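Local coordinates for protein lytic chitin monooxygenase (Enterococcus faecalis, PDB 4A02) that cleaves the glycosidic bonds of crystalline alpha- and beta-chitin by copper-dependent oxidation, releasing oxidised chitooligosaccharides and acting in synergy with a chitinase, at residues A[35-40]-A[48-53]; A[60-65]-A[101-106]; A[93-98]-A[133-138]; A[143-148]-A[156-161]. One frame throughout, in Å; residues are numbered along the deposited sequence.

Interaction 4, centred about 3 Å from the chain's centre, is the central hairpin, touched by interactions 1 and 3. Interaction 1 lies beside it, centres about 10 Å apart: A37 O receives A156 N at 2.8 Å, and Y158 OH meets P38 O at 2.7 Å. On the other side, interaction 3 joins the 143-148 strand through Y145 N and Y94 O, 2.8 Å apart. Interaction 2, a loop contact, lies about 17 Å from interactions 3 and 4 between centres. The side chain of H1 is about 3 Å from those of E36 and F157, and that of H86 about 4 Å from W148 (nearest atoms) but about 7 Å from E36; interactions 2 and 3 lie away.

Interaction 1 (A[35-40]-A[48-53]); sequences IEAPKN and ASAGVS
Strand 36-38 and the residue leading into it pack on a type I' beta turn that runs from S49 to V52, with the methyl group of A50 held between I35 and A37. A50 CB is 3.7 Å from I35 CG2 and 3.8 Å from A37 CB, so the A50 methyl bridges two groups that do not touch each other. I35 holds CG2 anti to its backbone N (chi1 to CG1 -52°), which brings this branch down onto the turn, where it also rests 3.6 Å from S49 O. At the far end of the turn V52 CG2 comes to 3.3 Å from E36 O, a methyl set against a carbonyl. The positive phi values of A50 (54°) and G51 (72°) give the turn its form, and V52 N closes it with a bond to S49 O. S49 adds an ST turn: OG accepts G51 N at 3.2 Å and is itself bonded to D59 OD2. All this lies in the long, largely irregular region between strands 2-6 and 69-71, a region that in this family helps to shape the surface around the copper. E36 sends its CB away from the turn, and its fully extended chain carries the carboxylate to within about 3 Å of the side chain of H1, nearest atoms, with OE2 bonded to N155 ND2. Strand 36-38 also pairs antiparallel with strand 155-165, whose Y158 touches both A37 and A50.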
loop_
_atom_site.group_PDB
_atom_site.type_symbol
_atom_site.label_atom_id
_atom_site.label_comp_id
_atom_site.label_asym_id
_atom_site.label_seq_id
_atom_site.Cartn_x
_atom_site.Cartn_y
_atom_site.Cartn_z
ATOM N N ILE A 35 -7.633 -5.065 -4.456
ATOM C CA ILE A 35 -6.776 -4.316 -5.355
ATOM C C ILE A 35 -5.707 -5.284 -5.907
ATOM O O ILE A 35 -4.551 -5.325 -5.506
ATOM C CB ILE A 35 -6.208 -3.056 -4.728
ATOM C CG1 ILE A 35 -7.340 -2.230 -4.132
ATOM C CG2 ILE A 35 -5.415 -2.278 -5.750
ATOM C CD1 ILE A 35 -6.882 -0.960 -3.439
ATOM N N GLU A 36 -6.183 -6.105 -6.849
ATOM C CA GLU A 36 -5.503 -7.280 -7.376
ATOM C C GLU A 36 -5.089 -7.026 -8.841
ATOM O O GLU A 36 -5.973 -6.732 -9.664
ATOM C CB GLU A 36 -6.431 -8.521 -7.310
ATOM C CG GLU A 36 -5.762 -9.778 -7.730
ATOM C CD GLU A 36 -6.621 -10.989 -7.700
ATOM O OE1 GLU A 36 -7.840 -10.910 -7.370
ATOM O OE2 GLU A 36 -6.108 -12.112 -7.930
ATOM N N ALA A 37 -3.826 -7.217 -9.176
ATOM C CA ALA A 37 -3.348 -7.060 -10.545
ATOM C C ALA A 37 -2.200 -7.984 -10.769
ATOM O O ALA A 37 -1.610 -8.504 -9.796
ATOM C CB ALA A 37 -2.964 -5.613 -10.828
ATOM N N PRO A 38 -1.786 -8.216 -12.014
ATOM C CA PRO A 38 -0.648 -9.090 -12.237
ATOM C C PRO A 38 0.586 -8.603 -11.463
ATOM O O PRO A 38 0.782 -7.404 -11.276
ATOM C CB PRO A 38 -0.414 -9.010 -13.741
ATOM C CG PRO A 38 -1.801 -8.734 -14.304
ATOM C CD PRO A 38 -2.375 -7.748 -13.284
ATOM N N LYS A 39 1.446 -9.526 -11.080
ATOM C CA LYS A 39 2.766 -9.127 -10.594
ATOM C C LYS A 39 3.422 -8.248 -11.648
ATOM O O LYS A 39 3.205 -8.357 -12.837
ATOM C CB LYS A 39 3.592 -10.343 -10.254
ATOM C CG LYS A 39 3.077 -11.143 -9.091
ATOM C CD LYS A 39 3.970 -12.328 -8.752
ATOM C CE LYS A 39 3.439 -13.142 -7.598
ATOM N NZ LYS A 39 2.194 -13.870 -7.908
ATOM N N ASN A 40 4.288 -7.343 -11.130
ATOM C CA ASN A 40 5.015 -6.416 -11.983
ATOM C C ASN A 40 4.122 -5.437 -12.718
ATOM O O ASN A 40 4.431 -5.055 -13.832
ATOM C CB ASN A 40 5.947 -7.151 -13.006
ATOM C CG ASN A 40 7.068 -6.196 -13.417
ATOM O OD1 ASN A 40 7.522 -5.354 -12.645
ATOM N ND2 ASN A 40 7.510 -6.399 -14.651
ATOM N N ALA A 48 -1.990 3.345 -7.003
ATOM C CA ALA A 48 -2.910 3.124 -5.870
ATOM C C ALA A 48 -4.092 2.242 -6.251
ATOM O O ALA A 48 -4.587 1.493 -5.403
ATOM C CB ALA A 48 -3.352 4.450 -5.313
ATOM N N SER A 49 -4.562 2.301 -7.508
ATOM C CA SER A 49 -5.653 1.470 -7.939
ATOM C C SER A 49 -5.201 0.141 -8.604
ATOM O O SER A 49 -6.052 -0.681 -8.894
ATOM C CB SER A 49 -6.473 2.184 -8.995
ATOM O OG SER A 49 -5.792 2.354 -10.210
ATOM N N ALA A 50 -3.912 0.025 -8.861
ATOM C CA ALA A 50 -3.309 -1.084 -9.611
ATOM C C ALA A 50 -3.967 -1.276 -10.965
ATOM O O ALA A 50 -3.903 -2.348 -11.543
ATOM C CB ALA A 50 -3.309 -2.363 -8.821
ATOM N N GLY A 51 -4.555 -0.243 -11.524
ATOM C CA GLY A 51 -5.266 -0.311 -12.781
ATOM C C GLY A 51 -6.593 -1.023 -12.731
ATOM O O GLY A 51 -7.158 -1.261 -13.807
ATOM N N VAL A 52 -7.102 -1.357 -11.568
ATOM C CA VAL A 52 -8.324 -2.136 -11.443
ATOM C C VAL A 52 -9.523 -1.203 -11.682
ATOM O O VAL A 52 -9.641 -0.132 -11.078
ATOM C CB VAL A 52 -8.419 -2.852 -10.085
ATOM C CG1 VAL A 52 -9.701 -3.680 -9.998
ATOM C CG2 VAL A 52 -7.200 -3.711 -9.880
ATOM N N SER A 53 -10.465 -1.669 -12.511
ATOM C CA SER A 53 -11.622 -0.868 -12.823
ATOM C C SER A 53 -12.415 -0.559 -11.575
ATOM O O SER A 53 -12.712 -1.439 -10.777
ATOM C CB SER A 53 -12.519 -1.673 -13.792
ATOM O OG SER A 53 -11.896 -1.893 -15.010
#

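Interaction 2 (A[60-65]-A[101-106]); sequences EQTATR and NPNQPL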
loop_
_atom_site.group_PDB
_atom_site.type_symbol
_atom_site.label_atom_id
_atom_site.label_comp_id
_atom_site.label_asym_id
_atom_site.label_seq_id
_atom_site.Cartn_x
_atom_site.Cartn_y
_atom_site.Cartn_z
ATOM N N GLU A 60 -6.165 9.563 -7.411
ATOM C CA GLU A 60 -6.119 11.007 -7.248
ATOM C C GLU A 60 -4.975 11.336 -6.287
ATOM O O GLU A 60 -4.612 10.557 -5.419
ATOM C CB GLU A 60 -7.487 11.500 -6.751
ATOM C CG GLU A 60 -8.525 11.285 -7.848
ATOM C CD GLU A 60 -9.947 11.628 -7.501
ATOM O OE1 GLU A 60 -10.168 12.364 -6.515
ATOM O OE2 GLU A 60 -10.840 11.176 -8.270
ATOM N N GLN A 61 -4.382 12.517 -6.482
ATOM C CA GLN A 61 -3.175 12.850 -5.725
ATOM C C GLN A 61 -3.059 14.365 -5.587
ATOM O O GLN A 61 -2.784 15.076 -6.557
ATOM C CB GLN A 61 -1.940 12.259 -6.414
ATOM C CG GLN A 61 -0.671 12.342 -5.591
ATOM C CD GLN A 61 -0.807 11.730 -4.219
ATOM O OE1 GLN A 61 -1.015 10.516 -4.102
ATOM N NE2 GLN A 61 -0.677 12.528 -3.164
ATOM N N THR A 62 -3.313 14.836 -4.374
ATOM C CA THR A 62 -3.051 16.209 -3.976
ATOM C C THR A 62 -2.426 16.152 -2.596
ATOM O O THR A 62 -2.504 15.141 -1.899
ATOM C CB THR A 62 -4.296 17.132 -3.945
ATOM O OG1 THR A 62 -4.983 16.834 -2.742
ATOM C CG2 THR A 62 -5.210 16.915 -5.124
ATOM N N ALA A 63 -1.867 17.286 -2.163
ATOM C CA ALA A 63 -1.270 17.323 -0.836
ATOM C C ALA A 63 -2.266 17.164 0.282
ATOM O O ALA A 63 -1.858 16.802 1.407
ATOM C CB ALA A 63 -0.543 18.683 -0.667
ATOM N N THR A 64 -3.522 17.411 0.074
ATOM C CA THR A 64 -4.551 17.364 1.095
ATOM C C THR A 64 -5.594 16.258 0.871
ATOM O O THR A 64 -6.508 16.128 1.693
ATOM C CB THR A 64 -5.254 18.703 1.254
ATOM O OG1 THR A 64 -5.859 19.073 0.048
ATOM C CG2 THR A 64 -4.218 19.762 1.669
ATOM N N ARG A 65 -5.481 15.454 -0.171
ATOM C CA ARG A 65 -6.521 14.519 -0.521
ATOM C C ARG A 65 -6.719 13.410 0.512
ATOM O O ARG A 65 -7.833 12.931 0.685
ATOM C CB ARG A 65 -6.200 13.899 -1.886
ATOM C CG ARG A 65 -7.239 13.004 -2.506
ATOM C CD ARG A 65 -8.511 13.755 -2.930
ATOM N NE ARG A 65 -9.401 12.851 -3.670
ATOM C CZ ARG A 65 -10.120 11.892 -3.088
ATOM N NH1 ARG A 65 -10.247 11.853 -1.787
ATOM N NH2 ARG A 65 -10.724 11.055 -3.835
ATOM N N ASN A 101 6.407 14.792 -5.812
ATOM C CA ASN A 101 5.400 15.851 -5.938
ATOM C C ASN A 101 4.028 15.320 -5.489
ATOM O O ASN A 101 3.448 14.460 -6.177
ATOM C CB ASN A 101 5.345 16.332 -7.391
ATOM C CG ASN A 101 4.535 17.575 -7.508
ATOM O OD1 ASN A 101 3.492 17.728 -6.881
ATOM N ND2 ASN A 101 4.976 18.463 -8.377
ATOM N N PRO A 102 3.500 15.794 -4.367
ATOM C CA PRO A 102 2.270 15.250 -3.835
ATOM C C PRO A 102 1.025 15.703 -4.564
ATOM O O PRO A 102 -0.079 15.302 -4.199
ATOM C CB PRO A 102 2.278 15.754 -2.384
ATOM C CG PRO A 102 2.948 17.106 -2.517
ATOM C CD PRO A 102 4.051 16.850 -3.491
ATOM N N ASN A 103 1.183 16.551 -5.595
ATOM C CA ASN A 103 0.127 17.032 -6.444
ATOM C C ASN A 103 0.165 16.477 -7.857
ATOM O O ASN A 103 -0.532 17.006 -8.727
ATOM C CB ASN A 103 0.106 18.564 -6.447
ATOM C CG ASN A 103 -0.185 19.093 -5.071
ATOM O OD1 ASN A 103 -1.263 18.827 -4.525
ATOM N ND2 ASN A 103 0.728 19.855 -4.456
ATOM N N GLN A 104 0.916 15.416 -8.094
ATOM C CA GLN A 104 1.020 14.816 -9.385
ATOM C C GLN A 104 0.811 13.298 -9.263
ATOM O O GLN A 104 1.050 12.721 -8.196
ATOM C CB GLN A 104 2.388 15.060 -10.022
ATOM C CG GLN A 104 2.621 16.495 -10.398
ATOM C CD GLN A 104 3.960 16.770 -11.001
ATOM O OE1 GLN A 104 4.940 15.987 -10.874
ATOM N NE2 GLN A 104 4.098 17.863 -11.703
ATOM N N PRO A 105 0.432 12.643 -10.350
ATOM C CA PRO A 105 0.198 11.201 -10.290
ATOM C C PRO A 105 1.454 10.447 -9.822
ATOM O O PRO A 105 2.598 10.785 -10.143
ATOM C CB PRO A 105 -0.174 10.872 -11.753
ATOM C CG PRO A 105 -0.743 12.133 -12.289
ATOM C CD PRO A 105 0.118 13.228 -11.697
ATOM N N LEU A 106 1.225 9.354 -9.092
ATOM C CA LEU A 106 2.292 8.534 -8.580
ATOM C C LEU A 106 3.013 7.789 -9.691
ATOM O O LEU A 106 2.425 7.185 -10.551
ATOM C CB LEU A 106 1.776 7.528 -7.560
ATOM C CG LEU A 106 1.197 8.104 -6.283
ATOM C CD1 LEU A 106 0.571 6.992 -5.436
ATOM C CD2 LEU A 106 2.218 8.871 -5.455
#
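The Q61 amide meets P102 O almost in its own plane (2° out), its NE2 tilted 29° from the P102 carbonyl plane, and the N103 amide receives A63 N from above its carbonyl plane, not on a lone pair. Within the 60-65 loop the R65 guanidinium has E60 CD at its edge, in plane; NE and NH2 both grip E60 OE1 from one face of the carboxylate, a salt bridge. Here, away from the copper site, the loop between strands 36-38 and 69-71 meets the loop between strands 88-96 and 111-120. The first has an ST turn, T62 OG1 accepting T64 N; the second has a type I beta turn from N101 to Q104, which also contains an Asx turn, N101 OD1 accepting N103 N. Q61 reaches across with CG anti to the backbone N, which puts CG 3.1 Å from Q104 O, and a bend at chi2 (54°) turns the amide toward the carbonyl of P102. NE2 then bonds to P102 O at 3.0 Å and also to Y141 OH. Q61 OE1, weakly bonded to R10 NH2, lies 3.9 Å from L106 CD2. N103 OD1 accepts A63 N at 2.9 Å and lies 3.2 Å from T62 CA.

Interaction 3 (A[93-98]-A[133-138]); sequences YYITKN and NIPTDR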
loop_
_atom_site.group_PDB
_atom_site.type_symbol
_atom_site.label_atom_id
_atom_site.label_comp_id
_atom_site.label_asym_id
_atom_site.label_seq_id
_atom_site.Cartn_x
_atom_site.Cartn_y
_atom_site.Cartn_z
ATOM N N TYR A 93 8.158 -3.765 -0.427
ATOM C CA TYR A 93 7.817 -2.440 0.060
ATOM C C TYR A 93 8.703 -1.402 -0.576
ATOM O O TYR A 93 9.928 -1.580 -0.672
ATOM C CB TYR A 93 7.952 -2.371 1.573
ATOM C CG TYR A 93 7.036 -3.295 2.317
ATOM C CD1 TYR A 93 7.373 -4.630 2.546
ATOM C CD2 TYR A 93 5.798 -2.877 2.774
ATOM C CE1 TYR A 93 6.516 -5.461 3.226
ATOM C CE2 TYR A 93 4.956 -3.713 3.445
ATOM C CZ TYR A 93 5.309 -5.023 3.685
ATOM O OH TYR A 93 4.400 -5.792 4.367
ATOM N N TYR A 94 8.073 -0.292 -0.965
ATOM C CA TYR A 94 8.698 0.871 -1.575
ATOM C C TYR A 94 8.283 2.112 -0.833
ATOM O O TYR A 94 7.188 2.122 -0.242
ATOM C CB TYR A 94 8.260 0.975 -3.054
ATOM C CG TYR A 94 8.447 -0.256 -3.882
ATOM C CD1 TYR A 94 7.498 -1.306 -3.811
ATOM C CD2 TYR A 94 9.515 -0.431 -4.730
ATOM C CE1 TYR A 94 7.633 -2.448 -4.567
ATOM C CE2 TYR A 94 9.660 -1.615 -5.489
ATOM C CZ TYR A 94 8.685 -2.621 -5.369
ATOM O OH TYR A 94 8.858 -3.774 -6.125
ATOM N N ILE A 95 9.055 3.202 -0.904
ATOM C CA ILE A 95 8.635 4.452 -0.345
ATOM C C ILE A 95 9.102 5.593 -1.248
ATOM O O ILE A 95 10.224 5.561 -1.790
ATOM C CB ILE A 95 9.086 4.650 1.111
ATOM C CG1 ILE A 95 8.400 5.843 1.759
ATOM C CG2 ILE A 95 10.593 4.735 1.233
ATOM C CD1 ILE A 95 8.671 5.950 3.244
ATOM N N THR A 96 8.275 6.613 -1.394
ATOM C CA THR A 96 8.640 7.792 -2.131
ATOM C C THR A 96 9.929 8.402 -1.610
ATOM O O THR A 96 10.223 8.354 -0.412
ATOM C CB THR A 96 7.495 8.851 -2.044
ATOM O OG1 THR A 96 7.018 8.930 -0.707
ATOM C CG2 THR A 96 6.338 8.500 -2.941
ATOM N N LYS A 97 10.685 9.004 -2.521
ATOM C CA LYS A 97 11.852 9.815 -2.214
ATOM C C LYS A 97 11.426 11.176 -1.707
ATOM O O LYS A 97 10.426 11.749 -2.152
ATOM C CB LYS A 97 12.707 9.959 -3.487
ATOM C CG LYS A 97 13.165 8.647 -4.043
ATOM C CD LYS A 97 13.698 8.784 -5.455
ATOM C CE LYS A 97 15.068 8.943 -5.416
ATOM N NZ LYS A 97 15.889 7.729 -5.502
ATOM N N ASN A 98 12.256 11.767 -0.817
ATOM C CA ASN A 98 12.031 13.168 -0.483
ATOM C C ASN A 98 11.982 13.991 -1.757
ATOM O O ASN A 98 12.802 13.816 -2.667
ATOM C CB ASN A 98 13.147 13.719 0.415
ATOM C CG ASN A 98 13.064 13.323 1.851
ATOM O OD1 ASN A 98 11.997 12.925 2.382
ATOM N ND2 ASN A 98 14.169 13.477 2.535
ATOM N N ASN A 133 12.349 -1.034 7.296
ATOM C CA ASN A 133 13.168 0.084 7.699
ATOM C C ASN A 133 12.859 1.300 6.879
ATOM O O ASN A 133 13.139 1.370 5.682
ATOM C CB ASN A 133 14.655 -0.247 7.634
ATOM C CG ASN A 133 15.013 -1.311 8.633
ATOM O OD1 ASN A 133 14.596 -1.216 9.795
ATOM N ND2 ASN A 133 15.804 -2.245 8.175
ATOM N N ILE A 134 12.278 2.328 7.509
ATOM C CA ILE A 134 12.033 3.596 6.865
ATOM C C ILE A 134 13.344 4.360 6.816
ATOM O O ILE A 134 13.939 4.625 7.877
ATOM C CB ILE A 134 10.940 4.385 7.590
ATOM C CG1 ILE A 134 9.651 3.591 7.691
ATOM C CG2 ILE A 134 10.763 5.757 6.966
ATOM C CD1 ILE A 134 9.038 3.176 6.366
ATOM N N PRO A 135 13.842 4.743 5.633
ATOM C CA PRO A 135 15.161 5.413 5.574
ATOM C C PRO A 135 15.196 6.649 6.403
ATOM O O PRO A 135 14.243 7.433 6.481
ATOM C CB PRO A 135 15.343 5.671 4.081
ATOM C CG PRO A 135 14.498 4.622 3.401
ATOM C CD PRO A 135 13.286 4.492 4.287
ATOM N N THR A 136 16.343 6.875 7.048
ATOM C CA THR A 136 16.468 7.945 7.996
ATOM C C THR A 136 16.457 9.349 7.411
ATOM O O THR A 136 16.279 10.276 8.186
ATOM C CB THR A 136 17.707 7.720 8.904
ATOM O OG1 THR A 136 18.825 7.683 8.105
ATOM C CG2 THR A 136 17.534 6.409 9.626
ATOM N N ASP A 137 16.612 9.512 6.113
ATOM C CA ASP A 137 16.510 10.808 5.513
ATOM C C ASP A 137 15.073 11.268 5.388
ATOM O O ASP A 137 14.843 12.458 5.155
ATOM C CB ASP A 137 17.160 10.895 4.115
ATOM C CG ASP A 137 16.484 10.082 3.056
ATOM O OD1 ASP A 137 15.793 9.100 3.357
ATOM O OD2 ASP A 137 16.684 10.438 1.842
ATOM N N ARG A 138 14.093 10.377 5.465
ATOM C CA ARG A 138 12.751 10.769 5.036
ATOM C C ARG A 138 12.095 11.712 6.038
ATOM O O ARG A 138 12.180 11.531 7.245
ATOM C CB ARG A 138 11.865 9.530 4.846
ATOM C CG ARG A 138 12.314 8.610 3.750
ATOM C CD ARG A 138 12.513 9.311 2.435
ATOM N NE ARG A 138 12.404 8.440 1.262
ATOM C CZ ARG A 138 13.347 7.668 0.789
ATOM N NH1 ARG A 138 14.569 7.619 1.312
ATOM N NH2 ARG A 138 13.057 6.893 -0.253
HETATM O O HOH W 1 14.752 10.549 -0.274
#
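A side-chain to backbone hydrogen-bond contact with an apolar inner end joins the close of strand 88-96 to the turn after strand 127-134, chiefly through R138 on T96 and N98 on D137. R138 NE gives T96 O a bond of 2.8 Å in the carbonyl plane, on a lone pair and nearly straight at 166°. NH2 adds weak bonds to the same oxygen and to I95 O, so the guanidinium edge follows two successive carbonyls. The bend of the R138 chain at chi2 (-53°) turns this edge back to the strand. NH1 is taken by D137 OD1 at 2.8 Å, on its syn lone pair, and NH2 has a salt bridge to D112; together these fix the rotation of the group. The two strands belong to different sheets of the beta sandwich at the core of these enzymes, and the contact joins their ends. N98 ND2 donates to D137 O at 2.9 Å, from well above its carbonyl plane. Water 1 accepts N98 N, donates to D137 OD2 and lies over one face of the R138 guanidinium, toward its rim. Deeper in, I95 CG2 lies 3.6 Å from R138 NH2 and 4.1 Å from P135 CD, while I95 CD1 meets I134 CD1 at 4.2 Å.

Interaction 4 (A[143-148]-A[156-161]); sequences VIYAVW and AFYQAI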
loop_
_atom_site.group_PDB
_atom_site.type_symbol
_atom_site.label_atom_id
_atom_site.label_comp_id
_atom_site.label_asym_id
_atom_site.label_seq_id
_atom_site.Cartn_x
_atom_site.Cartn_y
_atom_site.Cartn_z
ATOM N N VAL A 143 4.464 8.284 0.555
ATOM C CA VAL A 143 3.635 7.138 0.250
ATOM C C VAL A 143 4.499 5.903 0.318
ATOM O O VAL A 143 5.523 5.805 -0.361
ATOM C CB VAL A 143 2.931 7.279 -1.115
ATOM C CG1 VAL A 143 2.138 6.018 -1.461
ATOM C CG2 VAL A 143 2.018 8.494 -1.129
ATOM N N ILE A 144 4.070 4.938 1.140
ATOM C CA ILE A 144 4.608 3.587 1.141
ATOM C C ILE A 144 3.752 2.758 0.209
ATOM O O ILE A 144 2.535 2.836 0.236
ATOM C CB ILE A 144 4.630 3.001 2.563
ATOM C CG1 ILE A 144 5.497 3.829 3.507
ATOM C CG2 ILE A 144 5.036 1.536 2.556
ATOM C CD1 ILE A 144 5.300 3.498 4.955
ATOM N N TYR A 145 4.402 1.938 -0.630
ATOM C CA TYR A 145 3.703 1.058 -1.547
ATOM C C TYR A 145 4.060 -0.378 -1.163
ATOM O O TYR A 145 5.217 -0.756 -1.223
ATOM C CB TYR A 145 4.066 1.333 -2.976
ATOM C CG TYR A 145 3.130 0.816 -4.026
ATOM C CD1 TYR A 145 1.780 1.103 -3.970
ATOM C CD2 TYR A 145 3.608 0.114 -5.123
ATOM C CE1 TYR A 145 0.899 0.655 -4.974
ATOM C CE2 TYR A 145 2.749 -0.276 -6.151
ATOM C CZ TYR A 145 1.405 -0.001 -6.073
ATOM O OH TYR A 145 0.605 -0.371 -7.110
ATOM N N ALA A 146 3.057 -1.114 -0.718
ATOM C CA ALA A 146 3.217 -2.471 -0.197
ATOM C C ALA A 146 2.577 -3.441 -1.178
ATOM O O ALA A 146 1.461 -3.226 -1.628
ATOM C CB ALA A 146 2.549 -2.562 1.154
ATOM N N VAL A 147 3.302 -4.524 -1.493
ATOM C CA VAL A 147 2.877 -5.444 -2.544
ATOM C C VAL A 147 2.965 -6.870 -2.048
ATOM O O VAL A 147 4.058 -7.393 -1.762
ATOM C CB VAL A 147 3.781 -5.280 -3.795
ATOM C CG1 VAL A 147 3.237 -6.177 -4.918
ATOM C CG2 VAL A 147 3.838 -3.840 -4.235
ATOM N N TRP A 148 1.813 -7.530 -1.939
ATOM C CA TRP A 148 1.698 -8.916 -1.490
ATOM C C TRP A 148 1.607 -9.811 -2.734
ATOM O O TRP A 148 0.623 -9.788 -3.453
ATOM C CB TRP A 148 0.467 -9.064 -0.635
ATOM C CG TRP A 148 0.155 -10.465 -0.218
ATOM C CD1 TRP A 148 1.026 -11.495 0.027
ATOM C CD2 TRP A 148 -1.142 -10.991 0.052
ATOM N NE1 TRP A 148 0.349 -12.603 0.398
ATOM C CE2 TRP A 148 -0.996 -12.329 0.420
ATOM C CE3 TRP A 148 -2.444 -10.474 -0.023
ATOM C CZ2 TRP A 148 -2.080 -13.148 0.735
ATOM C CZ3 TRP A 148 -3.500 -11.277 0.292
ATOM C CH2 TRP A 148 -3.313 -12.617 0.649
ATOM N N ALA A 156 -0.774 -9.970 -7.565
ATOM C CA ALA A 156 -0.343 -9.391 -6.307
ATOM C C ALA A 156 -1.458 -8.439 -5.879
ATOM O O ALA A 156 -2.266 -7.978 -6.689
ATOM C CB ALA A 156 0.955 -8.638 -6.467
ATOM N N PHE A 157 -1.438 -8.121 -4.596
ATOM C CA PHE A 157 -2.307 -7.108 -4.002
ATOM C C PHE A 157 -1.479 -5.894 -3.648
ATOM O O PHE A 157 -0.421 -6.009 -3.019
ATOM C CB PHE A 157 -3.049 -7.667 -2.768
ATOM C CG PHE A 157 -4.076 -8.673 -3.176
ATOM C CD1 PHE A 157 -3.700 -9.977 -3.512
ATOM C CD2 PHE A 157 -5.422 -8.335 -3.329
ATOM C CE1 PHE A 157 -4.618 -10.878 -3.998
ATOM C CE2 PHE A 157 -6.342 -9.216 -3.806
ATOM C CZ PHE A 157 -5.947 -10.488 -4.178
ATOM N N TYR A 158 -1.945 -4.723 -4.088
ATOM C CA TYR A 158 -1.170 -3.493 -4.068
ATOM C C TYR A 158 -1.812 -2.488 -3.143
ATOM O O TYR A 158 -2.998 -2.192 -3.260
ATOM C CB TYR A 158 -1.112 -2.918 -5.488
ATOM C CG TYR A 158 -0.334 -3.764 -6.495
ATOM C CD1 TYR A 158 -0.935 -4.778 -7.213
ATOM C CD2 TYR A 158 1.032 -3.509 -6.712
ATOM C CE1 TYR A 158 -0.197 -5.529 -8.124
ATOM C CE2 TYR A 158 1.749 -4.228 -7.630
ATOM C CZ TYR A 158 1.127 -5.247 -8.344
ATOM O OH TYR A 158 1.909 -5.945 -9.246
ATOM N N GLN A 159 -1.006 -1.965 -2.212
ATOM C CA GLN A 159 -1.508 -1.109 -1.127
ATOM C C GLN A 159 -0.648 0.141 -0.980
ATOM O O GLN A 159 0.436 0.118 -0.406
ATOM C CB GLN A 159 -1.522 -1.906 0.172
ATOM C CG GLN A 159 -2.569 -3.001 0.168
ATOM C CD GLN A 159 -3.954 -2.438 0.438
ATOM O OE1 GLN A 159 -4.187 -1.918 1.532
ATOM N NE2 GLN A 159 -4.866 -2.541 -0.503
ATOM N N ALA A 160 -1.192 1.266 -1.473
ATOM C CA ALA A 160 -0.625 2.573 -1.174
ATOM C C ALA A 160 -1.032 3.018 0.221
ATOM O O ALA A 160 -2.202 2.887 0.602
ATOM C CB ALA A 160 -1.126 3.589 -2.204
ATOM N N ILE A 161 -0.068 3.559 0.958
ATOM C CA ILE A 161 -0.238 3.964 2.367
ATOM C C ILE A 161 0.332 5.355 2.520
ATOM O O ILE A 161 1.511 5.592 2.228
ATOM C CB ILE A 161 0.521 2.977 3.271
ATOM C CG1 ILE A 161 0.086 1.515 3.081
ATOM C CG2 ILE A 161 0.410 3.395 4.737
ATOM C CD1 ILE A 161 1.207 0.562 3.151
#
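Strands 143-148 and 156-161 form an antiparallel hairpin ladder, their directions 164° apart and axes 4.6 Å apart, with I144-I161, A146-Q159 and W148-F157 as hydrogen-bonded pairs. Each of these has two N-H to O bonds of 2.8 to 2.9 Å. Y145-A160 and V147-Y158 are the non-hydrogen-bonded pairs, with side chains on the opposite face. There Y145 reaches diagonally to Y158: OH comes to 3.2 Å from Y158 CD2, and the rings, planes 30° apart, are slid so far that they barely overlap. The hydroxyl of Y145 is bonded to L47 O. V147 CG1, anti to the backbone N (chi1 -175°), lies alongside Y158 and makes an off-centre CH-pi contact, 4.1 Å from the ring centroid. On the face of A146, I161 CD1 packs 3.9 Å from A146 CB. W148 and F157 run side by side, CE3 to CD1 3.7 Å, the ring planes oblique. Both border the copper site: F157 meets the ring of H1, and W148, stacked on W91, is near H86. Beyond the hairpin, strand 88-96 pairs with 142-150 and strand 36-38 with 155-165, while strands 2-6 and 74-82, in the other sheet of the beta sandwich, cover the A146 and I161 face.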